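Local coordinates for putative lipoprotein (Bacteroides ovatus, PDB 3OQQ) that is of unknown function but, as a putative extracellular lipoprotein of largely antiparallel beta structure, binds calcium ions in the crystal, at residues H346-Y360 with V374-K387. Residues are numbered along the deposited sequence; the frame is centred on the assembly and turned at random.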
ATOM      1  N   HIS A 346      -2.724  14.462   1.279  1.00 17.56           N
ATOM      2  CA  HIS A 346      -1.763  13.410   1.607  1.00 16.62           C
ATOM      3  C   HIS A 346      -1.834  13.167   3.123  1.00 20.41           C
ATOM      4  O   HIS A 346      -2.462  13.953   3.840  1.00 19.07           O
ATOM      5  CB  HIS A 346      -0.339  13.829   1.175  1.00 16.67           C
ATOM      6  CG  HIS A 346      -0.163  13.961  -0.310  1.00 19.13           C
ATOM      7  ND1 HIS A 346       0.634  13.094  -1.006  1.00 20.09           N
ATOM      8  CD2 HIS A 346      -0.676  14.871  -1.172  1.00 20.43           C
ATOM      9  CE1 HIS A 346       0.596  13.496  -2.267  1.00 19.57           C
ATOM     10  NE2 HIS A 346      -0.191  14.554  -2.417  1.00 20.09           N
HETATM   11  N   MSE A 347      -1.158  12.127   3.620  1.00 16.62           N
HETATM   12  CA  MSE A 347      -1.093  11.889   5.071  1.00 14.79           C
HETATM   13  C   MSE A 347      -0.078  12.857   5.705  1.00 19.51           C
HETATM   14  O   MSE A 347       0.720  13.458   4.993  1.00 15.09           O
HETATM   15  CB  MSE A 347      -0.703  10.440   5.373  1.00 16.23           C
HETATM   16  CG  MSE A 347      -1.668   9.436   4.753  1.00 20.65           C
HETATM   17 SE   MSE A 347      -1.282   7.605   5.199  0.75 25.14          SE
HETATM   18  CE  MSE A 347       0.353   7.401   4.207  1.00 23.03           C
ATOM     19  N   ARG A 348      -0.111  13.005   7.047  1.00 19.20           N
ATOM     20  CA  ARG A 348       0.805  13.892   7.760  1.00 19.67           C
ATOM     21  C   ARG A 348       2.263  13.608   7.402  1.00 23.69           C
ATOM     22  O   ARG A 348       2.692  12.449   7.419  1.00 22.01           O
ATOM     23  CB  ARG A 348       0.601  13.731   9.275  1.00 18.51           C
ATOM     24  CG  ARG A 348       1.423  14.695  10.077  1.00 20.85           C
ATOM     25  CD  ARG A 348       1.234  14.507  11.569  1.00 22.46           C
ATOM     26  NE  ARG A 348       1.893  15.591  12.304  1.00 25.94           N
ATOM     27  CZ  ARG A 348       3.130  15.538  12.785  1.00 36.27           C
ATOM     28  NH1 ARG A 348       3.869  14.450  12.621  1.00 25.75           N
ATOM     29  NH2 ARG A 348       3.636  16.574  13.436  1.00 24.39           N
ATOM     30  N   GLY A 349       2.994  14.679   7.086  1.00 20.79           N
ATOM     31  CA  GLY A 349       4.411  14.623   6.777  1.00 20.46           C
ATOM     32  C   GLY A 349       4.732  14.266   5.344  1.00 25.13           C
ATOM     33  O   GLY A 349       5.905  14.176   4.999  1.00 24.58           O
ATOM     34  N   TYR A 350       3.704  14.028   4.503  1.00 22.53           N
ATOM     35  CA  TYR A 350       3.892  13.649   3.093  1.00 21.58           C
ATOM     36  C   TYR A 350       3.633  14.834   2.187  1.00 24.13           C
ATOM     37  O   TYR A 350       2.623  15.542   2.341  1.00 24.09           O
ATOM     38  CB  TYR A 350       2.982  12.461   2.728  1.00 22.14           C
ATOM     39  CG  TYR A 350       3.416  11.150   3.354  1.00 23.64           C
ATOM     40  CD1 TYR A 350       3.015  10.799   4.644  1.00 24.91           C
ATOM     41  CD2 TYR A 350       4.188  10.235   2.639  1.00 24.38           C
ATOM     42  CE1 TYR A 350       3.355   9.558   5.197  1.00 22.61           C
ATOM     43  CE2 TYR A 350       4.549   9.006   3.187  1.00 25.37           C
ATOM     44  CZ  TYR A 350       4.118   8.666   4.461  1.00 27.66           C
ATOM     45  OH  TYR A 350       4.489   7.453   4.985  1.00 24.20           O
ATOM     46  N   ALA A 351       4.547  15.038   1.234  1.00 19.25           N
ATOM     47  CA  ALA A 351       4.551  16.170   0.307  1.00 18.91           C
ATOM     48  C   ALA A 351       3.453  16.116  -0.748  1.00 22.06           C
ATOM     49  O   ALA A 351       3.106  15.037  -1.254  1.00 22.24           O
ATOM     50  CB  ALA A 351       5.903  16.243  -0.411  1.00 18.90           C
ATOM     51  N   PRO A 352       2.950  17.287  -1.168  1.00 19.22           N
ATOM     52  CA  PRO A 352       2.047  17.297  -2.336  1.00 19.19           C
ATOM     53  C   PRO A 352       2.830  16.869  -3.575  1.00 21.35           C
ATOM     54  O   PRO A 352       4.061  16.923  -3.545  1.00 19.87           O
ATOM     55  CB  PRO A 352       1.665  18.782  -2.463  1.00 20.48           C
ATOM     56  CG  PRO A 352       2.830  19.507  -1.896  1.00 24.59           C
ATOM     57  CD  PRO A 352       3.275  18.665  -0.736  1.00 20.51           C
ATOM     58  N   THR A 353       2.152  16.497  -4.666  1.00 16.92           N
ATOM     59  CA  THR A 353       2.884  16.228  -5.902  1.00 16.76           C
ATOM     60  C   THR A 353       3.487  17.560  -6.368  1.00 22.39           C
ATOM     61  O   THR A 353       2.965  18.607  -5.971  1.00 22.71           O
ATOM     62  CB  THR A 353       1.945  15.631  -6.974  1.00 21.80           C
ATOM     63  OG1 THR A 353       0.983  16.616  -7.326  1.00 19.63           O
ATOM     64  CG2 THR A 353       1.251  14.349  -6.521  1.00 16.56           C
ATOM     65  N   SER A 354       4.525  17.543  -7.233  1.00 20.52           N
ATOM     66  CA  SER A 354       5.120  18.764  -7.827  1.00 21.68           C
ATOM     67  C   SER A 354       4.062  19.636  -8.519  1.00 26.66           C
ATOM     68  O   SER A 354       4.159  20.851  -8.474  1.00 28.41           O
ATOM     69  CB  SER A 354       6.181  18.406  -8.868  1.00 25.71           C
ATOM     70  OG  SER A 354       7.196  17.607  -8.292  1.00 45.16           O
ATOM     71  N   ALA A 355       3.068  19.016  -9.168  1.00 22.87           N
ATOM     72  CA  ALA A 355       1.995  19.722  -9.875  1.00 22.52           C
ATOM     73  C   ALA A 355       1.104  20.483  -8.906  1.00 26.58           C
ATOM     74  O   ALA A 355       0.669  21.584  -9.212  1.00 27.93           O
ATOM     75  CB  ALA A 355       1.155  18.720 -10.653  1.00 22.85           C
ATOM     76  N   TYR A 356       0.854  19.911  -7.722  1.00 23.34           N
ATOM     77  CA  TYR A 356      -0.005  20.560  -6.744  1.00 23.08           C
ATOM     78  C   TYR A 356       0.754  21.480  -5.803  1.00 28.69           C
ATOM     79  O   TYR A 356       0.119  22.295  -5.118  1.00 29.58           O
ATOM     80  CB  TYR A 356      -0.766  19.496  -5.929  1.00 22.14           C
ATOM     81  CG  TYR A 356      -1.894  20.081  -5.122  1.00 22.72           C
ATOM     82  CD1 TYR A 356      -2.985  20.681  -5.747  1.00 24.57           C
ATOM     83  CD2 TYR A 356      -1.845  20.100  -3.728  1.00 23.14           C
ATOM     84  CE1 TYR A 356      -4.010  21.263  -5.010  1.00 25.33           C
ATOM     85  CE2 TYR A 356      -2.865  20.689  -2.978  1.00 24.45           C
ATOM     86  CZ  TYR A 356      -3.945  21.273  -3.626  1.00 30.95           C
ATOM     87  OH  TYR A 356      -4.955  21.876  -2.916  1.00 30.08           O
ATOM     88  N   LYS A 357       2.096  21.349  -5.756  1.00 25.67           N
ATOM     89  CA  LYS A 357       2.976  22.067  -4.824  1.00 26.60           C
ATOM     90  C   LYS A 357       2.635  23.566  -4.659  1.00 30.62           C
ATOM     91  O   LYS A 357       2.512  24.036  -3.511  1.00 30.40           O
ATOM     92  CB  LYS A 357       4.457  21.914  -5.213  1.00 29.28           C
ATOM     93  CG  LYS A 357       5.391  22.178  -4.035  1.00 37.78           C
ATOM     94  CD  LYS A 357       6.744  22.699  -4.473  1.00 46.07           C
ATOM     95  CE  LYS A 357       7.638  22.963  -3.284  1.00 55.44           C
ATOM     96  NZ  LYS A 357       8.592  24.076  -3.550  1.00 64.15           N
ATOM     97  N   ALA A 358       2.498  24.294  -5.780  1.00 27.76           N
ATOM     98  CA  ALA A 358       2.219  25.739  -5.776  1.00 29.12           C
ATOM     99  C   ALA A 358       0.859  26.024  -5.122  1.00 33.33           C
ATOM    100  O   ALA A 358       0.769  26.931  -4.284  1.00 33.19           O
ATOM    101  CB  ALA A 358       2.277  26.324  -7.200  1.00 29.21           C
ATOM    102  N   GLU A 359      -0.181  25.235  -5.489  1.00 29.69           N
ATOM    103  CA  GLU A 359      -1.529  25.375  -4.929  1.00 29.94           C
ATOM    104  C   GLU A 359      -1.520  25.113  -3.431  1.00 32.19           C
ATOM    105  O   GLU A 359      -2.163  25.857  -2.696  1.00 32.66           O
ATOM    106  CB  GLU A 359      -2.506  24.408  -5.601  1.00 31.43           C
ATOM    107  CG  GLU A 359      -3.157  24.943  -6.866  1.00 51.04           C
ATOM    108  CD  GLU A 359      -3.858  23.853  -7.658  1.00 79.52           C
ATOM    109  OE1 GLU A 359      -4.986  23.472  -7.271  1.00 81.72           O
ATOM    110  OE2 GLU A 359      -3.257  23.342  -8.632  1.00 73.45           O
ATOM    111  N   TYR A 360      -0.789  24.058  -2.981  1.00 25.69           N
ATOM    112  CA  TYR A 360      -0.692  23.674  -1.575  1.00 24.24           C
ATOM    113  C   TYR A 360      -0.172  24.830  -0.763  1.00 29.65           C
ATOM    114  O   TYR A 360      -0.766  25.164   0.260  1.00 28.40           O
ATOM    115  CB  TYR A 360       0.199  22.426  -1.376  1.00 24.04           C
ATOM    116  CG  TYR A 360       0.446  22.068   0.077  1.00 24.09           C
ATOM    117  CD1 TYR A 360      -0.429  21.233   0.771  1.00 25.28           C
ATOM    118  CD2 TYR A 360       1.546  22.575   0.764  1.00 25.01           C
ATOM    119  CE1 TYR A 360      -0.196  20.882   2.100  1.00 24.48           C
ATOM    120  CE2 TYR A 360       1.772  22.258   2.103  1.00 25.85           C
ATOM    121  CZ  TYR A 360       0.897  21.408   2.767  1.00 29.47           C
ATOM    122  OH  TYR A 360       1.100  21.086   4.084  1.00 25.39           O
ATOM    123  N   VAL A 374       5.120  21.057   9.067  1.00 27.52           N
ATOM    124  CA  VAL A 374       4.744  19.662   8.777  1.00 26.47           C
ATOM    125  C   VAL A 374       3.670  19.657   7.678  1.00 29.51           C
ATOM    126  O   VAL A 374       2.665  20.379   7.798  1.00 29.08           O
ATOM    127  CB  VAL A 374       4.255  18.931  10.054  1.00 29.56           C
ATOM    128  CG1 VAL A 374       3.830  17.498   9.747  1.00 27.71           C
ATOM    129  CG2 VAL A 374       5.328  18.955  11.161  1.00 30.17           C
ATOM    130  N   TYR A 375       3.868  18.839   6.620  1.00 24.35           N
ATOM    131  CA  TYR A 375       2.857  18.728   5.549  1.00 22.29           C
ATOM    132  C   TYR A 375       1.545  18.130   6.063  1.00 23.58           C
ATOM    133  O   TYR A 375       1.584  17.174   6.834  1.00 21.79           O
ATOM    134  CB  TYR A 375       3.353  17.839   4.401  1.00 21.49           C
ATOM    135  CG  TYR A 375       4.455  18.418   3.550  1.00 20.97           C
ATOM    136  CD1 TYR A 375       4.239  19.552   2.777  1.00 22.83           C
ATOM    137  CD2 TYR A 375       5.673  17.758   3.416  1.00 21.10           C
ATOM    138  CE1 TYR A 375       5.241  20.067   1.951  1.00 24.92           C
ATOM    139  CE2 TYR A 375       6.673  18.247   2.573  1.00 22.31           C
ATOM    140  CZ  TYR A 375       6.444  19.389   1.825  1.00 30.58           C
ATOM    141  OH  TYR A 375       7.424  19.859   0.986  1.00 37.12           O
ATOM    142  N   TYR A 376       0.402  18.658   5.584  1.00 18.91           N
ATOM    143  CA  TYR A 376      -0.947  18.172   5.869  1.00 18.49           C
ATOM    144  C   TYR A 376      -1.195  17.829   7.367  1.00 25.02           C
ATOM    145  O   TYR A 376      -1.658  16.734   7.707  1.00 25.71           O
ATOM    146  CB  TYR A 376      -1.238  16.957   4.973  1.00 17.39           C
ATOM    147  CG  TYR A 376      -1.325  17.318   3.504  1.00 16.57           C
ATOM    148  CD1 TYR A 376      -2.471  17.910   2.977  1.00 17.82           C
ATOM    149  CD2 TYR A 376      -0.263  17.064   2.640  1.00 16.98           C
ATOM    150  CE1 TYR A 376      -2.560  18.239   1.621  1.00 16.23           C
ATOM    151  CE2 TYR A 376      -0.333  17.399   1.286  1.00 17.92           C
ATOM    152  CZ  TYR A 376      -1.487  17.976   0.779  1.00 24.98           C
ATOM    153  OH  TYR A 376      -1.559  18.273  -0.563  1.00 24.30           O
ATOM    154  N   SER A 377      -0.942  18.787   8.261  1.00 22.97           N
ATOM    155  CA  SER A 377      -1.157  18.521   9.687  1.00 22.90           C
ATOM    156  C   SER A 377      -1.593  19.751  10.397  1.00 27.79           C
ATOM    157  O   SER A 377      -1.000  20.802  10.153  1.00 27.28           O
ATOM    158  CB  SER A 377       0.123  17.990  10.320  1.00 25.47           C
ATOM    159  OG  SER A 377      -0.094  17.589  11.659  1.00 31.42           O
ATOM    160  N   ASN A 378      -2.600  19.648  11.314  1.00 25.47           N
ATOM    161  CA  ASN A 378      -3.005  20.842  12.063  1.00 27.20           C
ATOM    162  C   ASN A 378      -1.907  21.165  13.109  1.00 34.41           C
ATOM    163  O   ASN A 378      -0.931  20.413  13.217  1.00 34.51           O
ATOM    164  CB  ASN A 378      -4.440  20.737  12.656  1.00 26.92           C
ATOM    165  CG  ASN A 378      -4.632  19.909  13.911  1.00 41.05           C
ATOM    166  OD1 ASN A 378      -3.702  19.320  14.476  1.00 33.97           O
ATOM    167  ND2 ASN A 378      -5.877  19.784  14.334  1.00 31.64           N
ATOM    168  N   THR A 379      -2.037  22.279  13.845  1.00 33.83           N
ATOM    169  CA  THR A 379      -1.005  22.719  14.795  1.00 36.02           C
ATOM    170  C   THR A 379      -0.839  21.760  15.999  1.00 44.29           C
ATOM    171  O   THR A 379       0.170  21.853  16.719  1.00 44.67           O
ATOM    172  CB  THR A 379      -1.276  24.152  15.275  1.00 41.76           C
ATOM    173  OG1 THR A 379      -2.582  24.199  15.849  1.00 42.61           O
ATOM    174  CG2 THR A 379      -1.167  25.166  14.155  1.00 39.09           C
ATOM    175  N   LYS A 380      -1.782  20.800  16.166  1.00 41.76           N
ATOM    176  CA  LYS A 380      -1.755  19.825  17.258  1.00 41.71           C
ATOM    177  C   LYS A 380      -1.372  18.393  16.766  1.00 41.99           C
ATOM    178  O   LYS A 380      -1.649  17.408  17.448  1.00 40.50           O
ATOM    179  CB  LYS A 380      -3.107  19.827  17.991  1.00 45.33           C
ATOM    180  CG  LYS A 380      -3.427  21.173  18.662  1.00 54.43           C
ATOM    181  CD  LYS A 380      -4.706  21.126  19.494  1.00 68.00           C
ATOM    182  CE  LYS A 380      -5.973  21.256  18.677  1.00 82.06           C
ATOM    183  NZ  LYS A 380      -7.176  20.867  19.464  1.00 91.33           N
ATOM    184  N   GLY A 381      -0.686  18.314  15.618  1.00 35.57           N
ATOM    185  CA  GLY A 381      -0.170  17.070  15.051  1.00 32.57           C
ATOM    186  C   GLY A 381      -1.189  16.123  14.462  1.00 32.27           C
ATOM    187  O   GLY A 381      -0.961  14.906  14.439  1.00 30.39           O
ATOM    188  N   SER A 382      -2.301  16.672  13.942  1.00 26.35           N
ATOM    189  CA  SER A 382      -3.352  15.851  13.337  1.00 24.29           C
ATOM    190  C   SER A 382      -2.938  15.282  11.998  1.00 25.59           C
ATOM    191  O   SER A 382      -1.938  15.703  11.415  1.00 23.42           O
ATOM    192  CB  SER A 382      -4.621  16.671  13.134  1.00 25.33           C
ATOM    193  OG  SER A 382      -4.529  17.499  11.986  1.00 24.60           O
ATOM    194  N   THR A 383      -3.736  14.336  11.510  1.00 22.05           N
ATOM    195  CA  THR A 383      -3.590  13.774  10.175  1.00 20.95           C
ATOM    196  C   THR A 383      -4.970  13.671   9.520  1.00 23.21           C
ATOM    197  O   THR A 383      -5.983  13.580  10.218  1.00 18.84           O
ATOM    198  CB  THR A 383      -2.842  12.419  10.170  1.00 21.90           C
ATOM    199  OG1 THR A 383      -2.606  12.062   8.801  1.00 21.14           O
ATOM    200  CG2 THR A 383      -3.621  11.306  10.871  1.00 17.60           C
ATOM    201  N   TRP A 384      -4.988  13.703   8.172  1.00 21.67           N
ATOM    202  CA  TRP A 384      -6.178  13.517   7.355  1.00 21.21           C
ATOM    203  C   TRP A 384      -6.125  12.134   6.694  1.00 23.84           C
ATOM    204  O   TRP A 384      -7.003  11.816   5.914  1.00 22.83           O
ATOM    205  CB  TRP A 384      -6.333  14.620   6.285  1.00 19.91           C
ATOM    206  CG  TRP A 384      -6.977  15.868   6.797  1.00 21.16           C
ATOM    207  CD1 TRP A 384      -8.306  16.187   6.761  1.00 23.71           C
ATOM    208  CD2 TRP A 384      -6.315  16.962   7.462  1.00 21.46           C
ATOM    209  NE1 TRP A 384      -8.510  17.422   7.348  1.00 22.95           N
ATOM    210  CE2 TRP A 384      -7.305  17.928   7.766  1.00 24.38           C
ATOM    211  CE3 TRP A 384      -4.981  17.206   7.850  1.00 22.41           C
ATOM    212  CZ2 TRP A 384      -6.998  19.137   8.386  1.00 24.15           C
ATOM    213  CZ3 TRP A 384      -4.679  18.408   8.464  1.00 24.61           C
ATOM    214  CH2 TRP A 384      -5.683  19.353   8.737  1.00 25.91           C
ATOM    215  N   GLY A 385      -5.109  11.337   7.025  1.00 20.54           N
ATOM    216  CA  GLY A 385      -4.959   9.987   6.493  1.00 19.67           C
ATOM    217  C   GLY A 385      -4.087   9.081   7.337  1.00 21.53           C
ATOM    218  O   GLY A 385      -3.100   9.529   7.926  1.00 19.65           O
ATOM    219  N   VAL A 386      -4.422   7.780   7.355  1.00 18.48           N
ATOM    220  CA  VAL A 386      -3.669   6.753   8.084  1.00 18.32           C
ATOM    221  C   VAL A 386      -3.464   5.516   7.194  1.00 23.43           C
ATOM    222  O   VAL A 386      -4.288   5.217   6.333  1.00 20.69           O
ATOM    223  CB  VAL A 386      -4.315   6.378   9.454  1.00 22.28           C
ATOM    224  CG1 VAL A 386      -4.169   7.514  10.467  1.00 21.86           C
ATOM    225  CG2 VAL A 386      -5.783   5.972   9.309  1.00 22.19           C
ATOM    226  N   LYS A 387      -2.338   4.829   7.387  1.00 21.83           N
ATOM    227  CA  LYS A 387      -1.995   3.617   6.650  1.00 20.95           C
ATOM    228  C   LYS A 387      -1.910   2.497   7.673  1.00 23.67           C
ATOM    229  O   LYS A 387      -1.098   2.536   8.611  1.00 21.54           O
ATOM    230  CB  LYS A 387      -0.695   3.809   5.874  1.00 22.88           C
ATOM    231  CG  LYS A 387      -0.355   2.657   4.940  1.00 26.46           C
ATOM    232  CD  LYS A 387       0.824   3.066   4.064  1.00 34.10           C
ATOM    233  CE  LYS A 387       2.164   2.811   4.698  1.00 34.08           C
ATOM    234  NZ  LYS A 387       3.270   3.175   3.774  1.00 39.10           N
TER
HETATM  235  O   HOH W   1      -2.693  14.557   6.707  1.00 19.40           O
HETATM  236  O   HOH W   2       1.992  18.889  13.246  1.00 24.07           O
HETATM  237  O   HOH W   3       2.766   5.758   3.294  1.00 30.34           O
HETATM  238  O   HOH W   4       2.451  22.837   5.411  1.00 34.46           O
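An aromatic cluster of H346, Y360, Y375 and Y376 lies at the core of this contact, beside the type II turn from M347 to Y350. The Y376 ring is sandwiched: Y360 CE1 sits over the centre of one face, 3.4 Å above the plane, and the backbone N of H346 over the opposite one. Y360 also turns its OH to the backbone N of Y376, accepting a bond of 2.9 Å, while Y375 points its ring edge at the Y360 face and lays one of its own faces on A351 CA. At the turn, G349 N donates to Y375 O (2.9 Å). R348 runs out extended, CG anti to the backbone N (chi1 -175°), which carries NE to S377 OG at 2.9 Å, near the guanidinium plane; V374 CG1 lies over the centre of one guanidinium face. S377 OG in turn donates to S382 O, meeting a lone pair. Replacing R348 with alanine would probably cost S377 OG this donor and leave V374 CG1 without the flat group it packs against. M347 rests CG on G385 O and SE against V386 C, and touches F131, so the contact joins strand 343-346 and helix 357-364 to strand 385-388, which pairs with strand 122-131.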